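Local atomic coordinates of probable arylamine n-acetyl transferase (Mycobacterium abscessus, PDB entry 4GUZ), a protein that probably transfers acetyl groups from acetyl-coenzyme A to arylamines. Residues E33-L38 with A88-L93; R37-H42 with L139-L144; G94-G99 with V120-A125; L61-V66 with H82-G87; L19-F24 with L44-E49. All blocks are in the same frame, centred on the assembly; numbering follows the deposited sequence.

Helix 32-45 runs through interactions 1, 2 and 5, and helix 79-92 through interactions 1 and 4. Interactions 1 and 4 are buried helix packing made of aliphatic branches. Interaction 2, also buried, is more polar: helix 32-45 lays the Q39 amide against a loop peptide, and a water completes the join. Interaction 3 is the outlying member, a pair of antiparallel strands that begins just after helix 79-92; one face carries apolar groups toward the helices, the other a tyrosine-valine contact and an exposed ion pair. Interaction 5, partly buried, sits where two helices end, and mixes apolar touches with carbonyl contacts. H42 of interaction 2 is hydrogen-bonded to H82 of interaction 4, which in turn meets K47 O of interaction 5.

Interaction 1 of 5, residues E33-L38 with A88-L93; sequences ETLRRL and AVLQRL
T34 OG1 lies within bonding reach of the backbone oxygens of S29 and D27, between which its one hydrogen must be shared or alternate, with a weak further bond to T31 OG1; this ties the start of helix 32-45 to the loop before it and lets methyl CG2 face L93 CD1 at 4.3 Å. The motif is a near-antiparallel helix pair: the short axes of 33-38 and 88-92 run at 155°, and their 12.1 Å separation is wide, so contact depends on the ends of side chains. L38 supplies both of its methyls. CD1 meets L93 CD1 tip to tip at 3.8 Å, while CD2 reaches V89 CG1, also tip to tip, at 4.1 Å. L35 works differently: with CG trans to the backbone N (chi1 -175°), it slants across L90. L19 of helix 15-21 touches L38, V89 and L93 pack on Y18 and L15 of that helix, and F97 of strand 96-104 touches L90. The closest approach between the two segments is L35 CD1 to L90 CD2, 3.7 Å.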
# COMPACT_ATOMS: atom_id res chain seq x y z
N GLU A 33 -1.11 18.47 9.60
CA GLU A 33 -0.97 17.71 10.85
C GLU A 33 -2.00 16.57 10.89
O GLU A 33 -1.65 15.47 11.32
CB GLU A 33 -1.04 18.61 12.10
CG GLU A 33 0.24 18.56 12.94
CD GLU A 33 1.56 18.39 12.20
OE1 GLU A 33 1.82 19.15 11.24
OE2 GLU A 33 2.32 17.48 12.59
N THR A 34 -3.21 16.80 10.36
CA THR A 34 -4.24 15.77 10.29
C THR A 34 -3.79 14.67 9.30
O THR A 34 -3.86 13.49 9.64
CB THR A 34 -5.58 16.39 9.91
OG1 THR A 34 -5.97 17.25 10.98
CG2 THR A 34 -6.70 15.33 9.71
N LEU A 35 -3.30 15.06 8.11
CA LEU A 35 -2.83 14.13 7.08
C LEU A 35 -1.72 13.25 7.62
O LEU A 35 -1.71 12.05 7.35
CB LEU A 35 -2.34 14.92 5.84
CG LEU A 35 -1.92 14.09 4.62
CD1 LEU A 35 -3.10 13.32 4.04
CD2 LEU A 35 -1.28 14.97 3.56
N ARG A 36 -0.78 13.83 8.40
CA ARG A 36 0.32 13.08 9.01
C ARG A 36 -0.22 12.01 9.93
O ARG A 36 0.23 10.87 9.86
CB ARG A 36 1.30 14.02 9.77
CG ARG A 36 2.30 14.68 8.83
CD ARG A 36 3.13 15.76 9.49
NE ARG A 36 3.85 16.52 8.46
CZ ARG A 36 5.06 17.05 8.59
NH1 ARG A 36 5.72 16.95 9.74
NH2 ARG A 36 5.62 17.70 7.58
N ARG A 37 -1.19 12.37 10.78
CA ARG A 37 -1.77 11.40 11.73
C ARG A 37 -2.58 10.33 10.99
O ARG A 37 -2.55 9.18 11.42
CB ARG A 37 -2.63 12.10 12.79
CG ARG A 37 -1.80 13.01 13.71
CD ARG A 37 -2.44 13.32 15.06
NE ARG A 37 -3.85 13.74 14.99
CZ ARG A 37 -4.28 14.92 14.55
NH1 ARG A 37 -3.43 15.82 14.08
NH2 ARG A 37 -5.58 15.19 14.54
N LEU A 38 -3.24 10.70 9.88
CA LEU A 38 -4.05 9.78 9.06
C LEU A 38 -3.17 8.74 8.39
O LEU A 38 -3.43 7.55 8.51
CB LEU A 38 -4.85 10.52 7.98
CG LEU A 38 -6.08 11.32 8.41
CD1 LEU A 38 -6.63 12.09 7.24
CD2 LEU A 38 -7.17 10.41 8.95
N ALA A 88 -11.36 7.64 0.12
CA ALA A 88 -12.68 7.88 0.71
C ALA A 88 -12.56 8.75 1.95
O ALA A 88 -13.37 9.65 2.13
CB ALA A 88 -13.36 6.57 1.06
N VAL A 89 -11.54 8.50 2.80
CA VAL A 89 -11.29 9.28 4.02
C VAL A 89 -10.92 10.71 3.65
O VAL A 89 -11.50 11.64 4.22
CB VAL A 89 -10.22 8.66 4.97
CG1 VAL A 89 -10.11 9.45 6.28
CG2 VAL A 89 -10.53 7.21 5.28
N LEU A 90 -9.97 10.90 2.70
CA LEU A 90 -9.52 12.24 2.28
C LEU A 90 -10.70 13.08 1.78
O LEU A 90 -10.80 14.27 2.13
CB LEU A 90 -8.42 12.14 1.20
CG LEU A 90 -7.06 11.56 1.64
CD1 LEU A 90 -6.08 11.49 0.47
CD2 LEU A 90 -6.46 12.30 2.84
N GLN A 91 -11.61 12.44 1.04
CA GLN A 91 -12.83 13.05 0.49
C GLN A 91 -13.77 13.51 1.61
O GLN A 91 -14.28 14.64 1.54
CB GLN A 91 -13.54 12.04 -0.43
CG GLN A 91 -14.85 12.51 -1.07
CD GLN A 91 -14.68 13.67 -2.02
OE1 GLN A 91 -15.18 14.77 -1.78
NE2 GLN A 91 -13.96 13.44 -3.12
N ARG A 92 -14.01 12.65 2.62
CA ARG A 92 -14.91 12.97 3.74
C ARG A 92 -14.38 14.09 4.61
O ARG A 92 -15.18 14.84 5.17
CB ARG A 92 -15.15 11.75 4.63
CG ARG A 92 -16.32 10.93 4.19
CD ARG A 92 -17.68 11.61 4.39
NE ARG A 92 -18.18 11.45 5.75
CZ ARG A 92 -18.70 10.33 6.23
NH1 ARG A 92 -18.75 9.23 5.48
NH2 ARG A 92 -19.14 10.28 7.48
N LEU A 93 -13.06 14.19 4.77
CA LEU A 93 -12.46 15.19 5.64
C LEU A 93 -12.21 16.53 4.91
O LEU A 93 -11.75 17.49 5.53
CB LEU A 93 -11.19 14.65 6.30
CG LEU A 93 -11.35 13.46 7.27
CD1 LEU A 93 -10.12 13.32 8.12
CD2 LEU A 93 -12.58 13.62 8.18

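Interaction 2 of 5, residues R37-H42 with L139-L144; sequences RLQRGH and LAPIRL
Q39 leaves helix 32-45 extended, CG opposite the backbone N (chi1 -179°) and the chain still extended beyond CG, which lays its amide flat on the A140-P141 peptide. This is a helix-to-loop join, where the turn leading into edge strand 142-143 crosses the helix. The two planes are nearly parallel, about 13° apart, with Q39 CD 3.6 Å from A140 C, so amide packs on peptide. Over P141 N, which has no hydrogen to give, sits Q39 OE1 at 3.4 Å, so that approach is packing. Q39 NE2 instead donates to P138 O and to a water 3.0 Å away. The same water donates a hydrogen bond to A140 O at 3.1 Å, so it bridges helix and loop and helps fix the rotation of the amide. One helical position further on, R40 covers L139 with its backbone and CB, while its guanidinium reaches E153 in a salt bridge. P141 also packs on L35 and R36, and I142 pairs through its backbone with L129 of strand 126-130, so the loop lies between helix and sheet. Nearest to L139 O is R40 CA, a CH...O contact of 3.3 Å with a bent angle of 120° at the hydrogen.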
# COMPACT_ATOMS: atom_id res chain seq x y z
N ARG A 37 -1.19 12.37 10.78
CA ARG A 37 -1.77 11.40 11.73
C ARG A 37 -2.58 10.33 10.99
O ARG A 37 -2.55 9.18 11.42
CB ARG A 37 -2.63 12.10 12.79
CG ARG A 37 -1.80 13.01 13.71
CD ARG A 37 -2.44 13.32 15.06
NE ARG A 37 -3.85 13.74 14.99
CZ ARG A 37 -4.28 14.92 14.55
NH1 ARG A 37 -3.43 15.82 14.08
NH2 ARG A 37 -5.58 15.19 14.54
N LEU A 38 -3.24 10.70 9.88
CA LEU A 38 -4.05 9.78 9.06
C LEU A 38 -3.17 8.74 8.39
O LEU A 38 -3.43 7.55 8.51
CB LEU A 38 -4.85 10.52 7.98
CG LEU A 38 -6.08 11.32 8.41
CD1 LEU A 38 -6.63 12.09 7.24
CD2 LEU A 38 -7.17 10.41 8.95
N GLN A 39 -2.10 9.19 7.73
CA GLN A 39 -1.20 8.26 7.06
C GLN A 39 -0.49 7.33 8.07
O GLN A 39 -0.45 6.13 7.84
CB GLN A 39 -0.18 9.01 6.20
CG GLN A 39 0.75 8.04 5.48
CD GLN A 39 1.36 8.55 4.20
OE1 GLN A 39 0.93 9.53 3.61
NE2 GLN A 39 2.25 7.74 3.64
N ARG A 40 0.07 7.88 9.17
CA ARG A 40 0.77 7.04 10.14
C ARG A 40 -0.15 5.94 10.69
O ARG A 40 0.25 4.78 10.70
CB ARG A 40 1.36 7.89 11.29
CG ARG A 40 2.39 7.11 12.11
CD ARG A 40 3.00 7.94 13.21
NE ARG A 40 3.74 7.14 14.18
CZ ARG A 40 5.07 7.05 14.25
NH1 ARG A 40 5.83 7.69 13.36
NH2 ARG A 40 5.65 6.33 15.20
N GLY A 41 -1.36 6.31 11.09
CA GLY A 41 -2.34 5.36 11.63
C GLY A 41 -2.77 4.32 10.60
O GLY A 41 -2.91 3.14 10.94
N HIS A 42 -3.00 4.75 9.36
CA HIS A 42 -3.44 3.85 8.27
C HIS A 42 -2.36 2.81 7.99
O HIS A 42 -2.64 1.60 8.02
CB HIS A 42 -3.81 4.64 6.98
CG HIS A 42 -4.18 3.77 5.81
ND1 HIS A 42 -5.48 3.68 5.37
CD2 HIS A 42 -3.40 2.93 5.07
CE1 HIS A 42 -5.46 2.79 4.39
NE2 HIS A 42 -4.23 2.31 4.18
N LEU A 139 5.67 6.04 6.46
CA LEU A 139 4.76 6.25 7.58
C LEU A 139 4.26 7.67 7.59
O LEU A 139 3.39 8.00 8.39
CB LEU A 139 5.42 5.92 8.92
CG LEU A 139 5.89 4.47 9.12
CD1 LEU A 139 6.77 4.35 10.31
CD2 LEU A 139 4.72 3.53 9.31
N ALA A 140 4.79 8.53 6.70
CA ALA A 140 4.36 9.92 6.68
C ALA A 140 4.22 10.43 5.25
O ALA A 140 4.94 9.92 4.37
CB ALA A 140 5.37 10.77 7.44
N PRO A 141 3.34 11.43 4.98
CA PRO A 141 3.30 12.02 3.63
C PRO A 141 4.67 12.59 3.29
O PRO A 141 5.42 12.98 4.18
CB PRO A 141 2.25 13.14 3.75
CG PRO A 141 1.53 12.88 5.02
CD PRO A 141 2.45 12.17 5.92
N ILE A 142 5.01 12.61 2.01
CA ILE A 142 6.32 13.10 1.57
C ILE A 142 6.11 14.33 0.72
O ILE A 142 5.36 14.28 -0.26
CB ILE A 142 7.08 11.96 0.81
CG1 ILE A 142 7.47 10.80 1.77
CG2 ILE A 142 8.32 12.50 0.08
CD1 ILE A 142 8.04 9.53 1.08
N ARG A 143 6.79 15.43 1.09
CA ARG A 143 6.76 16.71 0.36
C ARG A 143 7.26 16.51 -1.04
O ARG A 143 8.39 16.06 -1.23
CB ARG A 143 7.64 17.75 1.09
CG ARG A 143 7.55 19.17 0.56
CD ARG A 143 8.33 20.10 1.45
NE ARG A 143 7.43 20.79 2.36
CZ ARG A 143 7.57 20.86 3.68
NH1 ARG A 143 8.59 20.27 4.28
NH2 ARG A 143 6.67 21.52 4.41
N LEU A 144 6.43 16.84 -2.03
CA LEU A 144 6.83 16.68 -3.42
C LEU A 144 7.75 17.82 -3.80
O LEU A 144 7.33 18.97 -3.91
CB LEU A 144 5.62 16.58 -4.34
CG LEU A 144 5.86 16.01 -5.74
CD1 LEU A 144 6.05 14.49 -5.71
CD2 LEU A 144 4.69 16.35 -6.63
O HOH W 1 4.02 9.02 1.59

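Interaction 3 of 5, residues G94-G99 with V120-A125; sequences GFDFYG and VVRLAA
V120, first in the segment, pairs with Y98 in the antiparallel hairpin of strands 96-104 and 116-123: its N donates to Y98 O at 2.8 Å, and its O accepts from Y98 N at 3.0 Å. Its CB lies over one face of the Y98 ring in a CH-pi contact, 3.9 Å from the centroid. Y98 CG is wedged between its own backbone N and carbonyl carbon (chi1 60°), which folds the ring across the neighbouring strand; Y98 OH goes on to Q127. V121 turns to the other face, toward helices 32-45 and 79-92, where CG1 meets F95 CD1 at 3.9 Å and CG2 meets F97 CB. R122 N bonds D96 O at 2.9 Å (175°). Y98 CD2 lies over one face of the R122 guanidinium, the planes 26° apart, and NE makes weak hydrogen bonds to D96 OD1 and OD2, both 3.4 Å, as part of a salt bridge. L123 CD2 closes the row at the F95 ring edge. The paired Y98-V120 bonds therefore set the register, and the long, exposed ion pair probably adds little to it.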
# COMPACT_ATOMS: atom_id res chain seq x y z
N GLY A 94 -12.57 16.59 3.63
CA GLY A 94 -12.48 17.80 2.82
C GLY A 94 -11.11 18.21 2.32
O GLY A 94 -10.85 19.41 2.18
N PHE A 95 -10.21 17.23 2.06
CA PHE A 95 -8.89 17.54 1.49
C PHE A 95 -9.00 17.71 -0.02
O PHE A 95 -9.89 17.11 -0.63
CB PHE A 95 -7.88 16.41 1.80
CG PHE A 95 -7.37 16.31 3.22
CD1 PHE A 95 -6.21 16.97 3.60
CD2 PHE A 95 -8.03 15.53 4.16
CE1 PHE A 95 -5.70 16.84 4.90
CE2 PHE A 95 -7.54 15.41 5.46
CZ PHE A 95 -6.38 16.06 5.83
N ASP A 96 -8.12 18.53 -0.62
CA ASP A 96 -8.00 18.72 -2.07
C ASP A 96 -6.97 17.68 -2.53
O ASP A 96 -5.79 17.81 -2.21
CB ASP A 96 -7.57 20.16 -2.41
CG ASP A 96 -7.33 20.48 -3.88
OD1 ASP A 96 -7.67 19.63 -4.74
OD2 ASP A 96 -6.83 21.60 -4.18
N PHE A 97 -7.42 16.62 -3.20
CA PHE A 97 -6.48 15.55 -3.57
C PHE A 97 -6.82 14.91 -4.90
O PHE A 97 -7.92 15.08 -5.45
CB PHE A 97 -6.47 14.46 -2.46
CG PHE A 97 -7.67 13.54 -2.47
CD1 PHE A 97 -7.61 12.29 -3.07
CD2 PHE A 97 -8.89 13.95 -1.91
CE1 PHE A 97 -8.73 11.46 -3.12
CE2 PHE A 97 -10.00 13.12 -1.96
CZ PHE A 97 -9.92 11.88 -2.56
N TYR A 98 -5.88 14.09 -5.39
CA TYR A 98 -6.04 13.34 -6.62
C TYR A 98 -5.25 12.03 -6.53
O TYR A 98 -4.34 11.88 -5.70
CB TYR A 98 -5.64 14.18 -7.85
CG TYR A 98 -4.21 14.68 -7.89
CD1 TYR A 98 -3.25 14.03 -8.66
CD2 TYR A 98 -3.84 15.87 -7.26
CE1 TYR A 98 -1.94 14.51 -8.75
CE2 TYR A 98 -2.54 16.35 -7.33
CZ TYR A 98 -1.59 15.68 -8.09
OH TYR A 98 -0.30 16.15 -8.17
N GLY A 99 -5.67 11.09 -7.35
CA GLY A 99 -5.04 9.80 -7.48
C GLY A 99 -3.99 9.79 -8.55
O GLY A 99 -4.06 10.54 -9.54
N VAL A 120 -2.12 12.04 -4.02
CA VAL A 120 -1.36 13.29 -3.85
C VAL A 120 -2.33 14.32 -3.25
O VAL A 120 -3.43 14.47 -3.77
CB VAL A 120 -0.67 13.78 -5.15
CG1 VAL A 120 0.03 15.13 -4.95
CG2 VAL A 120 0.35 12.75 -5.65
N VAL A 121 -1.91 14.99 -2.18
CA VAL A 121 -2.70 15.99 -1.47
C VAL A 121 -2.11 17.39 -1.72
O VAL A 121 -0.89 17.58 -1.64
CB VAL A 121 -2.80 15.66 0.05
CG1 VAL A 121 -3.49 16.78 0.83
CG2 VAL A 121 -3.53 14.34 0.27
N ARG A 122 -2.99 18.38 -2.01
CA ARG A 122 -2.62 19.78 -2.23
C ARG A 122 -2.89 20.60 -0.96
O ARG A 122 -4.04 20.68 -0.52
CB ARG A 122 -3.40 20.36 -3.43
CG ARG A 122 -2.85 19.94 -4.78
CD ARG A 122 -3.54 20.68 -5.89
NE ARG A 122 -4.73 19.96 -6.35
CZ ARG A 122 -4.78 19.28 -7.48
NH1 ARG A 122 -3.74 19.24 -8.30
NH2 ARG A 122 -5.90 18.64 -7.82
N LEU A 123 -1.83 21.16 -0.35
CA LEU A 123 -1.93 21.98 0.87
C LEU A 123 -1.10 23.25 0.69
O LEU A 123 0.13 23.18 0.62
CB LEU A 123 -1.50 21.24 2.16
CG LEU A 123 -2.35 20.06 2.61
CD1 LEU A 123 -1.56 19.18 3.56
CD2 LEU A 123 -3.65 20.52 3.25
N ALA A 124 -1.80 24.39 0.57
CA ALA A 124 -1.22 25.72 0.35
C ALA A 124 -0.35 25.72 -0.92
O ALA A 124 -0.81 25.27 -1.97
CB ALA A 124 -0.43 26.17 1.59
N ALA A 125 0.90 26.19 -0.85
CA ALA A 125 1.76 26.23 -2.04
C ALA A 125 2.44 24.86 -2.31
O ALA A 125 3.30 24.79 -3.20
CB ALA A 125 2.82 27.31 -1.87

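Interaction 4 of 5, residues L61-V66 with H82-G87; sequences LDIPAV and HVALFG
The backbone of 61-66 enters helix 63-72 with its first turn against the flank of helix 79-92, the nearest alpha carbons being those of I63 and L85, 6.7 Å apart. This is a helix N-terminus packed on the side of a second helix in the helical part of the fold. I63 makes the closest approach. Its CG1 sits opposite the carbonyl carbon (chi1 -75°), and a second bend at chi2 (-56°) drives CD1 onto the A84 backbone, where it lies 3.3 Å from A84 O. The same methyl is 4.0 Å from A84 CB, and it also reaches A88 one turn later. A84 contributes a small, closely fitting surface: beyond CD1 of I63, its CB rests 3.7 Å from L61 O. D62 caps this first turn of helix 63-72 as its N-cap residue, its OD2 accepting from A65 N at 3.1 Å from above the carboxylate plane, 44° out of it. Helix 79-92 starts at C79, which by family likeness is probably the nucleophile of a Cys-His-Asp triad; H82, on the side away from 61-66, bonds H42 and K47 O. Further along helix 63-72, V66 and L85 slide past each other in opposite senses, with V66 CG1 4.1 Å from L85 CD1.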
# COMPACT_ATOMS: atom_id res chain seq x y z
N LEU A 61 -13.20 -3.70 -5.02
CA LEU A 61 -12.65 -2.40 -4.67
C LEU A 61 -13.73 -1.42 -4.19
O LEU A 61 -13.40 -0.31 -3.76
CB LEU A 61 -11.84 -1.79 -5.83
CG LEU A 61 -10.63 -2.57 -6.33
CD1 LEU A 61 -9.96 -1.83 -7.44
CD2 LEU A 61 -9.61 -2.81 -5.19
N ASP A 62 -15.01 -1.85 -4.18
CA ASP A 62 -16.08 -0.96 -3.72
C ASP A 62 -15.96 -0.72 -2.21
O ASP A 62 -15.63 -1.66 -1.47
CB ASP A 62 -17.46 -1.51 -4.13
CG ASP A 62 -17.79 -2.84 -3.52
OD1 ASP A 62 -17.43 -3.87 -4.13
OD2 ASP A 62 -18.39 -2.86 -2.43
N ILE A 63 -16.20 0.53 -1.76
CA ILE A 63 -16.01 0.97 -0.38
C ILE A 63 -16.74 0.06 0.63
O ILE A 63 -16.08 -0.35 1.59
CB ILE A 63 -16.32 2.49 -0.17
CG1 ILE A 63 -15.18 3.35 -0.73
CG2 ILE A 63 -16.62 2.88 1.29
CD1 ILE A 63 -13.75 3.04 -0.15
N PRO A 64 -18.05 -0.31 0.47
CA PRO A 64 -18.68 -1.22 1.45
C PRO A 64 -17.94 -2.55 1.61
O PRO A 64 -17.75 -2.99 2.75
CB PRO A 64 -20.10 -1.42 0.89
CG PRO A 64 -20.36 -0.18 0.10
CD PRO A 64 -19.03 0.08 -0.57
N ALA A 65 -17.54 -3.20 0.51
CA ALA A 65 -16.82 -4.47 0.60
C ALA A 65 -15.43 -4.29 1.25
O ALA A 65 -15.05 -5.09 2.09
CB ALA A 65 -16.67 -5.10 -0.78
N VAL A 66 -14.69 -3.24 0.86
CA VAL A 66 -13.35 -2.93 1.37
C VAL A 66 -13.37 -2.62 2.87
O VAL A 66 -12.59 -3.24 3.61
CB VAL A 66 -12.69 -1.78 0.55
CG1 VAL A 66 -11.41 -1.25 1.22
CG2 VAL A 66 -12.39 -2.26 -0.87
N HIS A 82 -6.31 -0.25 -0.23
CA HIS A 82 -5.78 0.81 0.64
C HIS A 82 -6.09 2.20 0.05
O HIS A 82 -6.54 3.08 0.79
CB HIS A 82 -4.25 0.64 0.79
CG HIS A 82 -3.85 -0.40 1.79
ND1 HIS A 82 -3.48 -0.05 3.06
CD2 HIS A 82 -3.80 -1.75 1.66
CE1 HIS A 82 -3.19 -1.19 3.68
NE2 HIS A 82 -3.37 -2.24 2.87
N VAL A 83 -5.83 2.41 -1.26
CA VAL A 83 -6.09 3.71 -1.91
C VAL A 83 -7.61 4.01 -1.94
O VAL A 83 -8.00 5.15 -1.67
CB VAL A 83 -5.41 3.83 -3.30
CG1 VAL A 83 -6.01 4.97 -4.13
CG2 VAL A 83 -3.91 4.05 -3.13
N ALA A 84 -8.47 2.99 -2.18
CA ALA A 84 -9.93 3.21 -2.16
C ALA A 84 -10.35 3.74 -0.78
O ALA A 84 -11.03 4.76 -0.70
CB ALA A 84 -10.68 1.91 -2.48
N LEU A 85 -9.86 3.11 0.30
CA LEU A 85 -10.19 3.50 1.66
C LEU A 85 -9.62 4.85 2.01
O LEU A 85 -10.34 5.68 2.56
CB LEU A 85 -9.68 2.44 2.65
CG LEU A 85 -10.40 2.32 3.98
CD1 LEU A 85 -11.86 1.91 3.79
CD2 LEU A 85 -9.74 1.26 4.84
N PHE A 86 -8.35 5.10 1.68
CA PHE A 86 -7.72 6.36 2.05
C PHE A 86 -8.30 7.50 1.26
O PHE A 86 -8.55 8.55 1.84
CB PHE A 86 -6.19 6.29 1.89
CG PHE A 86 -5.43 7.29 2.73
CD1 PHE A 86 -5.26 7.10 4.09
CD2 PHE A 86 -4.81 8.39 2.13
CE1 PHE A 86 -4.56 8.04 4.86
CE2 PHE A 86 -4.10 9.32 2.90
CZ PHE A 86 -3.96 9.12 4.26
N GLY A 87 -8.61 7.25 -0.03
CA GLY A 87 -9.24 8.21 -0.92
C GLY A 87 -10.60 8.62 -0.40
O GLY A 87 -10.93 9.81 -0.40

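Interaction 5 of 5, residues L19-F24 with L44-E49; sequences LAFIGF and LNIKWE
I46 CD1 is the meeting point of the apolar first shell, 3.7 Å from F21 CD2 and 3.9 Å from I22 CG2. The F21 ring is reached obliquely by that methyl, whereas N45 O comes to the ring edge, close to its plane, 3.5 Å from CE2. F21 takes this place with CG trans to its backbone N (chi1 -168°), an arrangement that swings the ring from helix 15-21 toward the end of helix 32-45. N45 lies along the F21-I22 backbone: its CB and CG are each 3.7 Å from F21 O. Its ND2 is near I22 O too, but the angle there is too poor for a hydrogen bond, and the amide instead donates to G41 O in the last turn of its own helix. In the next shell, helix 15-21 ends in a Schellman motif at G23, whose positive phi (66°) accompanies bonds from F24 N to L19 O at 2.7 Å and from G23 N to A20 O, and which helps set the position of I22. On the other segment, helix 32-45 ends just before I46, which also packs on L70 and L71 of helix 63-72; beyond it K47 O accepts from H82 NE2, and W48 stacks on H82. The chemistry implies a junction of two helix ends joined by apolar contact, with N45 O facing the ring-edge hydrogens of F21, which probably carry a slight positive charge.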
# COMPACT_ATOMS: atom_id res chain seq x y z
N LEU A 19 -11.57 5.81 11.70
CA LEU A 19 -10.66 6.61 12.52
C LEU A 19 -10.32 5.93 13.84
O LEU A 19 -9.18 6.03 14.29
CB LEU A 19 -11.20 8.02 12.76
CG LEU A 19 -11.39 8.87 11.48
CD1 LEU A 19 -12.16 10.17 11.78
CD2 LEU A 19 -10.06 9.19 10.81
N ALA A 20 -11.29 5.21 14.45
CA ALA A 20 -11.05 4.48 15.69
C ALA A 20 -10.08 3.32 15.42
O ALA A 20 -9.16 3.10 16.21
CB ALA A 20 -12.37 3.96 16.25
N PHE A 21 -10.25 2.63 14.27
CA PHE A 21 -9.42 1.50 13.85
C PHE A 21 -7.95 1.91 13.66
O PHE A 21 -7.06 1.15 14.04
CB PHE A 21 -9.94 0.89 12.55
CG PHE A 21 -9.30 -0.44 12.22
CD1 PHE A 21 -9.85 -1.63 12.70
CD2 PHE A 21 -8.15 -0.51 11.43
CE1 PHE A 21 -9.27 -2.86 12.40
CE2 PHE A 21 -7.56 -1.75 11.14
CZ PHE A 21 -8.13 -2.91 11.62
N ILE A 22 -7.72 3.07 13.03
CA ILE A 22 -6.36 3.55 12.74
C ILE A 22 -5.81 4.35 13.93
O ILE A 22 -4.69 4.87 13.86
CB ILE A 22 -6.29 4.34 11.39
CG1 ILE A 22 -7.07 5.68 11.43
CG2 ILE A 22 -6.71 3.46 10.21
CD1 ILE A 22 -6.32 6.85 10.68
N GLY A 23 -6.57 4.40 15.02
CA GLY A 23 -6.16 5.09 16.25
C GLY A 23 -6.05 6.59 16.09
O GLY A 23 -5.20 7.22 16.73
N PHE A 24 -6.89 7.17 15.23
CA PHE A 24 -6.92 8.61 15.01
C PHE A 24 -7.88 9.27 16.00
O PHE A 24 -9.02 8.80 16.16
CB PHE A 24 -7.33 8.95 13.57
CG PHE A 24 -7.33 10.42 13.24
CD1 PHE A 24 -6.26 11.01 12.57
CD2 PHE A 24 -8.43 11.23 13.57
CE1 PHE A 24 -6.27 12.37 12.26
CE2 PHE A 24 -8.42 12.60 13.29
CZ PHE A 24 -7.35 13.15 12.62
N LEU A 44 0.20 1.85 9.81
CA LEU A 44 0.46 0.97 10.94
C LEU A 44 -0.65 -0.06 11.23
O LEU A 44 -0.34 -1.17 11.66
CB LEU A 44 0.70 1.80 12.22
CG LEU A 44 2.07 2.48 12.32
CD1 LEU A 44 2.13 3.41 13.53
CD2 LEU A 44 3.21 1.45 12.35
N ASN A 45 -1.93 0.27 10.98
CA ASN A 45 -3.03 -0.62 11.37
C ASN A 45 -3.76 -1.35 10.23
O ASN A 45 -4.21 -2.48 10.44
CB ASN A 45 -4.04 0.18 12.18
CG ASN A 45 -3.46 0.72 13.46
OD1 ASN A 45 -3.24 -0.01 14.42
ND2 ASN A 45 -3.17 2.01 13.50
N ILE A 46 -3.90 -0.74 9.04
CA ILE A 46 -4.58 -1.45 7.94
C ILE A 46 -3.62 -2.50 7.43
O ILE A 46 -2.49 -2.19 7.09
CB ILE A 46 -5.08 -0.50 6.81
CG1 ILE A 46 -5.91 0.71 7.36
CG2 ILE A 46 -5.84 -1.29 5.74
CD1 ILE A 46 -7.33 0.40 7.89
N LYS A 47 -4.08 -3.76 7.39
CA LYS A 47 -3.23 -4.89 7.05
C LYS A 47 -2.96 -4.94 5.57
O LYS A 47 -3.75 -4.39 4.78
CB LYS A 47 -3.82 -6.19 7.60
CG LYS A 47 -3.68 -6.31 9.11
CD LYS A 47 -4.73 -7.24 9.71
CE LYS A 47 -4.65 -7.35 11.22
NZ LYS A 47 -4.90 -6.06 11.91
N TRP A 48 -1.84 -5.55 5.18
CA TRP A 48 -1.44 -5.61 3.77
C TRP A 48 -1.25 -7.04 3.33
O TRP A 48 -0.43 -7.76 3.90
CB TRP A 48 -0.17 -4.78 3.50
CG TRP A 48 -0.01 -4.39 2.05
CD1 TRP A 48 -0.26 -3.17 1.51
CD2 TRP A 48 0.37 -5.25 0.95
NE1 TRP A 48 0.01 -3.18 0.16
CE2 TRP A 48 0.34 -4.46 -0.22
CE3 TRP A 48 0.73 -6.61 0.84
CZ2 TRP A 48 0.67 -4.98 -1.48
CZ3 TRP A 48 1.02 -7.13 -0.41
CH2 TRP A 48 1.01 -6.31 -1.55
N GLU A 49 -2.01 -7.48 2.32
CA GLU A 49 -1.96 -8.84 1.78
C GLU A 49 -2.70 -8.91 0.44
O GLU A 49 -3.50 -8.03 0.14
CB GLU A 49 -2.55 -9.85 2.78
CG GLU A 49 -3.93 -9.46 3.24
CD GLU A 49 -5.02 -10.50 3.14
OE1 GLU A 49 -5.16 -11.13 2.06
OE2 GLU A 49 -5.77 -10.66 4.12